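Local coordinates for SusD-like protein BACOVA_02651 (Bacteroides ovatus, PDB 5E75) that binds polysaccharide at the cell surface and probably captures xyloglucan before its transport into the periplasm for degradation, at residues 376-387 / 399-410. Sequence-based numbering, arbitrary orientation. Where two conformers were deposited one is given.
Sequences STLSDGRGLYFF and KSSITLDDIIRE
A chi1 of 175° sets the CG of Phe387 opposite its backbone N and carries the ring to Ile402, whose first torsion places CG1 between its own N and carbonyl carbon and leaves CG2 beside the N, where it can settle on that ring. The evidence for a CH-pi contact is direct: Ile402 CG2 stands 3.8 Å from the centroid of the Phe387 ring, 17° off the normal. The same methyl meets Leu384 CD1 at 3.8 Å, while Ile402 CG1 runs alongside Leu378 CB, the two side chains pointing the same way. On the helix 404-410 side, the ring atom CE2 of Phe387 packs obliquely against Glu410 CB at 3.7 Å; the carboxylate beyond is held by salt bridges to Arg299 and Arg391. Leu365 and Ala368 of helix 360-372 also touch Phe387. Replacing Phe387 by alanine is likely to leave Ile402 CG2 without its aromatic face and open a gap next to the Glu410 methylenes.

Beside Leu378 and Ile402 the backbones pair reciprocally. Leu378 N donates to Ile402 O at 2.9 Å, and Ile402 N donates back to Leu378 O. A water bridges Ser376 O and Leu404 N, tying the first turn of helix 404-410 to the loop at Ser376. At the Thr403 N-cap, Asp406 OD2 accepts the Thr403 backbone N-H at 2.9 Å on its anti side. Helices 382-387 and 404-410 run 33° apart; the 12.9 Å between their axes at closest approach is too wide for direct backbone contact, and the Phe387 ring reaches across to Glu410 and Ile402. The arrangement is a single antiparallel beta bridge, a hydrogen-bonded pair, joining the lead-ins to two consecutive helices in the largely helical SusD fold.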
ATOM      1  N   SER A 376      18.263  20.321   1.859  1.00 14.68           N
ATOM      2  CA  SER A 376      17.107  20.817   1.123  1.00 15.06           C
ATOM      3  C   SER A 376      17.059  20.236  -0.289  1.00 13.55           C
ATOM      4  O   SER A 376      15.993  20.165  -0.893  1.00 14.93           O
ATOM      5  CB  SER A 376      17.111  22.345   1.088  1.00 17.33           C
ATOM      6  OG  SER A 376      18.239  22.828   0.389  1.00 21.75           O
ATOM      7  N   THR A 377      18.208  19.781  -0.788  1.00 13.39           N
ATOM      8  CA  THR A 377      18.301  19.196  -2.122  0.65 13.84           C
ATOM      9  C   THR A 377      19.323  18.079  -2.120  1.00 14.19           C
ATOM     10  O   THR A 377      20.241  18.065  -1.289  1.00 15.22           O
ATOM     11  CB  THR A 377      18.760  20.216  -3.192  0.65 17.49           C
ATOM     12  OG1 THR A 377      20.142  20.542  -2.984  0.65 17.12           O
ATOM     13  CG2 THR A 377      17.931  21.477  -3.150  0.65 21.64           C
ATOM     14  N   LEU A 378      19.143  17.144  -3.042  1.00 12.69           N
ATOM     15  CA  LEU A 378      20.081  16.063  -3.303  1.00 12.26           C
ATOM     16  C   LEU A 378      20.452  16.155  -4.774  1.00 12.55           C
ATOM     17  O   LEU A 378      19.578  16.084  -5.641  1.00 12.89           O
ATOM     18  CB  LEU A 378      19.431  14.701  -3.009  1.00 12.39           C
ATOM     19  CG  LEU A 378      20.330  13.482  -3.251  1.00 11.08           C
ATOM     20  CD1 LEU A 378      21.430  13.425  -2.235  1.00 13.77           C
ATOM     21  CD2 LEU A 378      19.516  12.191  -3.213  1.00 13.74           C
ATOM     22  N   SER A 379      21.741  16.334  -5.070  1.00 12.99           N
ATOM     23  CA  SER A 379      22.167  16.569  -6.459  1.00 13.41           C
ATOM     24  C   SER A 379      23.296  15.650  -6.911  1.00 15.73           C
ATOM     25  O   SER A 379      23.862  15.835  -7.999  1.00 17.52           O
ATOM     26  CB  SER A 379      22.583  18.027  -6.654  1.00 16.85           C
ATOM     27  OG  SER A 379      23.667  18.336  -5.818  1.00 21.74           O
ATOM     28  N   ASP A 380      23.604  14.646  -6.101  1.00 13.70           N
ATOM     29  CA  ASP A 380      24.573  13.638  -6.499  1.00 13.91           C
ATOM     30  C   ASP A 380      24.361  12.358  -5.722  1.00 15.19           C
ATOM     31  O   ASP A 380      23.481  12.282  -4.868  1.00 14.96           O
ATOM     32  CB  ASP A 380      26.013  14.139  -6.306  1.00 19.20           C
ATOM     33  CG  ASP A 380      26.300  14.602  -4.884  1.00 30.58           C
ATOM     34  OD1 ASP A 380      25.689  14.087  -3.927  1.00 31.61           O
ATOM     35  OD2 ASP A 380      27.164  15.491  -4.717  1.00 46.79           O
ATOM     36  N   GLY A 381      25.172  11.361  -6.037  1.00 15.57           N
ATOM     37  CA  GLY A 381      25.182  10.125  -5.285  1.00 13.52           C
ATOM     38  C   GLY A 381      24.263   9.043  -5.815  1.00 12.80           C
ATOM     39  O   GLY A 381      23.457   9.246  -6.738  1.00 13.42           O
ATOM     40  N   ARG A 382      24.400   7.866  -5.212  1.00 12.57           N
ATOM     41  CA  ARG A 382      23.678   6.690  -5.678  1.00 12.27           C
ATOM     42  C   ARG A 382      22.196   6.753  -5.337  1.00 11.45           C
ATOM     43  O   ARG A 382      21.391   6.158  -6.037  1.00 11.95           O
ATOM     44  CB  ARG A 382      24.309   5.414  -5.126  1.00 12.73           C
ATOM     45  CG  ARG A 382      25.753   5.171  -5.593  1.00 13.33           C
ATOM     46  CD  ARG A 382      25.848   4.920  -7.099  1.00 12.47           C
ATOM     47  NE  ARG A 382      25.370   3.590  -7.451  1.00 12.25           N
ATOM     48  CZ  ARG A 382      25.253   3.113  -8.683  1.00 13.98           C
ATOM     49  NH1 ARG A 382      25.571   3.857  -9.733  1.00 13.46           N
ATOM     50  NH2 ARG A 382      24.812   1.881  -8.875  1.00 14.87           N
ATOM     51  N   GLY A 383      21.830   7.465  -4.282  1.00 12.17           N
ATOM     52  CA  GLY A 383      20.421   7.655  -3.977  1.00 11.77           C
ATOM     53  C   GLY A 383      19.698   8.350  -5.118  1.00 11.83           C
ATOM     54  O   GLY A 383      18.604   7.935  -5.513  1.00 13.15           O
ATOM     55  N   LEU A 384      20.302   9.395  -5.662  1.00 11.24           N
ATOM     56  CA  LEU A 384      19.735  10.105  -6.803  1.00 11.20           C
ATOM     57  C   LEU A 384      19.678   9.192  -8.030  1.00 12.26           C
ATOM     58  O   LEU A 384      18.707   9.225  -8.799  1.00 11.83           O
ATOM     59  CB  LEU A 384      20.540  11.376  -7.100  1.00 13.74           C
ATOM     60  CG  LEU A 384      20.027  12.230  -8.261  1.00 13.24           C
ATOM     61  CD1 LEU A 384      18.596  12.741  -8.020  1.00 14.64           C
ATOM     62  CD2 LEU A 384      21.009  13.404  -8.512  1.00 15.78           C
ATOM     63  N   TYR A 385      20.701   8.366  -8.215  1.00 10.50           N
ATOM     64  CA  TYR A 385      20.709   7.406  -9.310  1.00 11.20           C
ATOM     65  C   TYR A 385      19.486   6.509  -9.236  1.00 10.76           C
ATOM     66  O   TYR A 385      18.810   6.296 -10.239  1.00 10.96           O
ATOM     67  CB  TYR A 385      21.984   6.556  -9.307  1.00 12.06           C
ATOM     68  CG  TYR A 385      21.939   5.348 -10.217  1.00 11.07           C
ATOM     69  CD1 TYR A 385      21.907   5.488 -11.596  1.00 12.26           C
ATOM     70  CD2 TYR A 385      21.905   4.067  -9.685  1.00 13.93           C
ATOM     71  CE1 TYR A 385      21.869   4.386 -12.422  1.00 11.89           C
ATOM     72  CE2 TYR A 385      21.871   2.963 -10.492  1.00 12.86           C
ATOM     73  CZ  TYR A 385      21.850   3.127 -11.870  1.00 13.48           C
ATOM     74  OH  TYR A 385      21.807   2.022 -12.678  1.00 16.03           O
ATOM     75  N   PHE A 386      19.182   5.986  -8.055  1.00 10.67           N
ATOM     76  CA  PHE A 386      18.075   5.043  -7.945  1.00  9.92           C
ATOM     77  C   PHE A 386      16.729   5.740  -8.065  1.00 10.53           C
ATOM     78  O   PHE A 386      15.797   5.160  -8.621  1.00 10.98           O
ATOM     79  CB  PHE A 386      18.219   4.167  -6.691  1.00 10.73           C
ATOM     80  CG  PHE A 386      19.271   3.081  -6.849  1.00  9.95           C
ATOM     81  CD1 PHE A 386      19.042   2.016  -7.686  1.00 10.44           C
ATOM     82  CD2 PHE A 386      20.504   3.173  -6.212  1.00 10.54           C
ATOM     83  CE1 PHE A 386      19.990   1.040  -7.883  1.00 11.10           C
ATOM     84  CE2 PHE A 386      21.468   2.213  -6.416  1.00 12.15           C
ATOM     85  CZ  PHE A 386      21.216   1.140  -7.251  1.00 11.50           C
ATOM     86  N   PHE A 387      16.626   6.990  -7.615  1.00 10.31           N
ATOM     87  CA  PHE A 387      15.447   7.795  -7.905  1.00  9.05           C
ATOM     88  C   PHE A 387      15.266   7.884  -9.423  1.00 10.90           C
ATOM     89  O   PHE A 387      14.163   7.683  -9.966  1.00 10.02           O
ATOM     90  CB  PHE A 387      15.591   9.202  -7.301  1.00 11.22           C
ATOM     91  CG  PHE A 387      14.478  10.146  -7.653  1.00  9.81           C
ATOM     92  CD1 PHE A 387      14.490  10.849  -8.855  1.00 11.52           C
ATOM     93  CD2 PHE A 387      13.422  10.351  -6.783  1.00 11.90           C
ATOM     94  CE1 PHE A 387      13.468  11.714  -9.181  1.00 12.44           C
ATOM     95  CE2 PHE A 387      12.389  11.236  -7.110  1.00 11.66           C
ATOM     96  CZ  PHE A 387      12.415  11.898  -8.318  1.00 12.61           C
ATOM     97  N   LYS A 399      16.024  13.735 -13.249  1.00 13.78           N
ATOM     98  CA  LYS A 399      16.216  15.004 -12.563  1.00 14.43           C
ATOM     99  C   LYS A 399      17.665  15.134 -12.091  1.00 16.28           C
ATOM    100  O   LYS A 399      18.251  14.183 -11.584  1.00 16.03           O
ATOM    101  CB  LYS A 399      15.245  15.111 -11.389  1.00 15.81           C
ATOM    102  CG  LYS A 399      13.792  15.221 -11.833  1.00 18.48           C
ATOM    103  CD  LYS A 399      12.847  15.383 -10.654  1.00 20.69           C
ATOM    104  CE  LYS A 399      11.444  15.718 -11.099  1.00 23.63           C
ATOM    105  NZ  LYS A 399      11.356  17.077 -11.668  1.00 28.08           N
ATOM    106  N   SER A 400      18.246  16.324 -12.268  1.00 15.84           N
ATOM    107  CA  SER A 400      19.630  16.569 -11.866  1.00 16.79           C
ATOM    108  C   SER A 400      19.735  16.884 -10.384  1.00 16.69           C
ATOM    109  O   SER A 400      20.819  16.842  -9.812  1.00 17.33           O
ATOM    110  CB  SER A 400      20.230  17.724 -12.679  1.00 19.05           C
ATOM    111  OG  SER A 400      19.424  18.869 -12.550  1.00 26.13           O
ATOM    112  N   SER A 401      18.603  17.206  -9.769  1.00 15.20           N
ATOM    113  CA  SER A 401      18.532  17.407  -8.325  1.00 14.59           C
ATOM    114  C   SER A 401      17.100  17.148  -7.875  1.00 15.44           C
ATOM    115  O   SER A 401      16.159  17.354  -8.644  1.00 16.30           O
ATOM    116  CB  SER A 401      18.961  18.825  -7.962  1.00 18.44           C
ATOM    117  OG  SER A 401      17.989  19.762  -8.353  1.00 24.19           O
ATOM    118  N   ILE A 402      16.936  16.668  -6.641  1.00 12.93           N
ATOM    119  CA  ILE A 402      15.607  16.437  -6.089  1.00 13.84           C
ATOM    120  C   ILE A 402      15.458  17.057  -4.719  1.00 12.99           C
ATOM    121  O   ILE A 402      16.440  17.205  -3.969  1.00 14.03           O
ATOM    122  CB  ILE A 402      15.252  14.926  -6.000  1.00 14.00           C
ATOM    123  CG1 ILE A 402      16.225  14.158  -5.104  1.00 12.05           C
ATOM    124  CG2 ILE A 402      15.231  14.314  -7.395  1.00 14.24           C
ATOM    125  CD1 ILE A 402      15.876  12.672  -4.932  1.00 14.81           C
ATOM    126  N   THR A 403      14.219  17.421  -4.412  1.00 12.10           N
ATOM    127  CA  THR A 403      13.821  17.871  -3.095  1.00 11.49           C
ATOM    128  C   THR A 403      12.777  16.900  -2.526  1.00 11.44           C
ATOM    129  O   THR A 403      12.333  15.962  -3.209  1.00 11.02           O
ATOM    130  CB  THR A 403      13.157  19.249  -3.147  1.00 12.93           C
ATOM    131  OG1 THR A 403      11.887  19.140  -3.800  1.00 14.82           O
ATOM    132  CG2 THR A 403      14.021  20.277  -3.899  1.00 14.44           C
ATOM    133  N   LEU A 404      12.369  17.128  -1.284  1.00 10.97           N
ATOM    134  CA  LEU A 404      11.322  16.310  -0.689  1.00 11.06           C
ATOM    135  C   LEU A 404      10.039  16.417  -1.531  1.00 11.44           C
ATOM    136  O   LEU A 404       9.313  15.431  -1.697  1.00 10.64           O
ATOM    137  CB  LEU A 404      11.076  16.708   0.764  1.00 11.03           C
ATOM    138  CG  LEU A 404      10.030  15.853   1.492  1.00 13.83           C
ATOM    139  CD1 LEU A 404      10.465  14.389   1.606  1.00 15.59           C
ATOM    140  CD2 LEU A 404       9.720  16.444   2.856  1.00 14.29           C
ATOM    141  N   ASP A 405       9.747  17.591  -2.079  1.00 10.13           N
ATOM    142  CA  ASP A 405       8.561  17.737  -2.911  1.00  9.97           C
ATOM    143  C   ASP A 405       8.611  16.847  -4.152  1.00  9.49           C
ATOM    144  O   ASP A 405       7.585  16.303  -4.575  1.00  9.53           O
ATOM    145  CB  ASP A 405       8.364  19.200  -3.321  1.00 11.02           C
ATOM    146  CG  ASP A 405       7.924  20.074  -2.171  1.00 16.16           C
ATOM    147  OD1 ASP A 405       7.324  19.567  -1.198  1.00 16.03           O
ATOM    148  OD2 ASP A 405       8.181  21.299  -2.251  1.00 20.87           O
ATOM    149  N   ASP A 406       9.790  16.669  -4.727  1.00 10.31           N
ATOM    150  CA  ASP A 406       9.946  15.780  -5.872  1.00  9.63           C
ATOM    151  C   ASP A 406       9.692  14.337  -5.454  1.00 10.13           C
ATOM    152  O   ASP A 406       9.094  13.570  -6.203  1.00 10.36           O
ATOM    153  CB  ASP A 406      11.352  15.876  -6.472  1.00 11.80           C
ATOM    154  CG  ASP A 406      11.630  17.209  -7.111  1.00 13.44           C
ATOM    155  OD1 ASP A 406      10.811  17.664  -7.938  1.00 15.72           O
ATOM    156  OD2 ASP A 406      12.679  17.798  -6.782  1.00 15.05           O
ATOM    157  N   ILE A 407      10.139  13.975  -4.257  1.00 10.48           N
ATOM    158  CA  ILE A 407       9.955  12.615  -3.757  1.00 10.70           C
ATOM    159  C   ILE A 407       8.489  12.327  -3.462  1.00  9.28           C
ATOM    160  O   ILE A 407       7.988  11.244  -3.800  1.00  8.79           O
ATOM    161  CB  ILE A 407      10.834  12.355  -2.526  1.00  9.74           C
ATOM    162  CG1 ILE A 407      12.295  12.414  -2.975  1.00 14.31           C
ATOM    163  CG2 ILE A 407      10.505  11.011  -1.889  1.00 11.16           C
ATOM    164  CD1 ILE A 407      13.322  12.325  -1.880  1.00 15.55           C
ATOM    165  N   ILE A 408       7.787  13.286  -2.875  1.00  8.36           N
ATOM    166  CA  ILE A 408       6.367  13.115  -2.590  1.00  8.58           C
ATOM    167  C   ILE A 408       5.609  12.856  -3.894  1.00  9.00           C
ATOM    168  O   ILE A 408       4.790  11.941  -3.981  1.00 10.22           O
ATOM    169  CB  ILE A 408       5.769  14.325  -1.830  1.00  9.52           C
ATOM    170  CG1 ILE A 408       6.371  14.396  -0.423  1.00  9.28           C
ATOM    171  CG2 ILE A 408       4.239  14.236  -1.778  1.00  9.72           C
ATOM    172  CD1 ILE A 408       6.093  15.728   0.305  1.00 12.43           C
ATOM    173  N   ARG A 409       5.874  13.659  -4.925  1.00  8.54           N
ATOM    174  CA  ARG A 409       5.161  13.515  -6.180  1.00  8.61           C
ATOM    175  C   ARG A 409       5.499  12.190  -6.827  1.00  8.64           C
ATOM    176  O   ARG A 409       4.619  11.507  -7.328  1.00  8.96           O
ATOM    177  CB  ARG A 409       5.509  14.671  -7.129  1.00  8.52           C
ATOM    178  CG  ARG A 409       4.675  14.719  -8.402  1.00  9.28           C
ATOM    179  CD  ARG A 409       5.026  15.934  -9.237  1.00  9.54           C
ATOM    180  NE  ARG A 409       4.067  16.094 -10.314  1.00 10.20           N
ATOM    181  CZ  ARG A 409       3.977  17.145 -11.119  1.00 10.00           C
ATOM    182  NH1 ARG A 409       4.808  18.161 -10.993  1.00 12.76           N
ATOM    183  NH2 ARG A 409       3.036  17.171 -12.043  1.00 10.42           N
ATOM    184  N   GLU A 410       6.775  11.832  -6.807  1.00  8.78           N
ATOM    185  CA  GLU A 410       7.239  10.623  -7.459  1.00  8.86           C
ATOM    186  C   GLU A 410       6.625   9.390  -6.809  1.00  9.15           C
ATOM    187  O   GLU A 410       6.203   8.460  -7.504  1.00  8.97           O
ATOM    188  CB  GLU A 410       8.773  10.521  -7.456  1.00  9.13           C
ATOM    189  CG  GLU A 410       9.310   9.576  -8.539  1.00 10.03           C
ATOM    190  CD  GLU A 410       9.006  10.057  -9.946  1.00 11.30           C
ATOM    191  OE1 GLU A 410       8.859  11.293 -10.143  1.00 11.94           O
ATOM    192  OE2 GLU A 410       8.925   9.205 -10.852  1.00 11.75           O
TER
HETATM  193  O   HOH W   1      13.680  19.069   0.432  1.00 15.94           O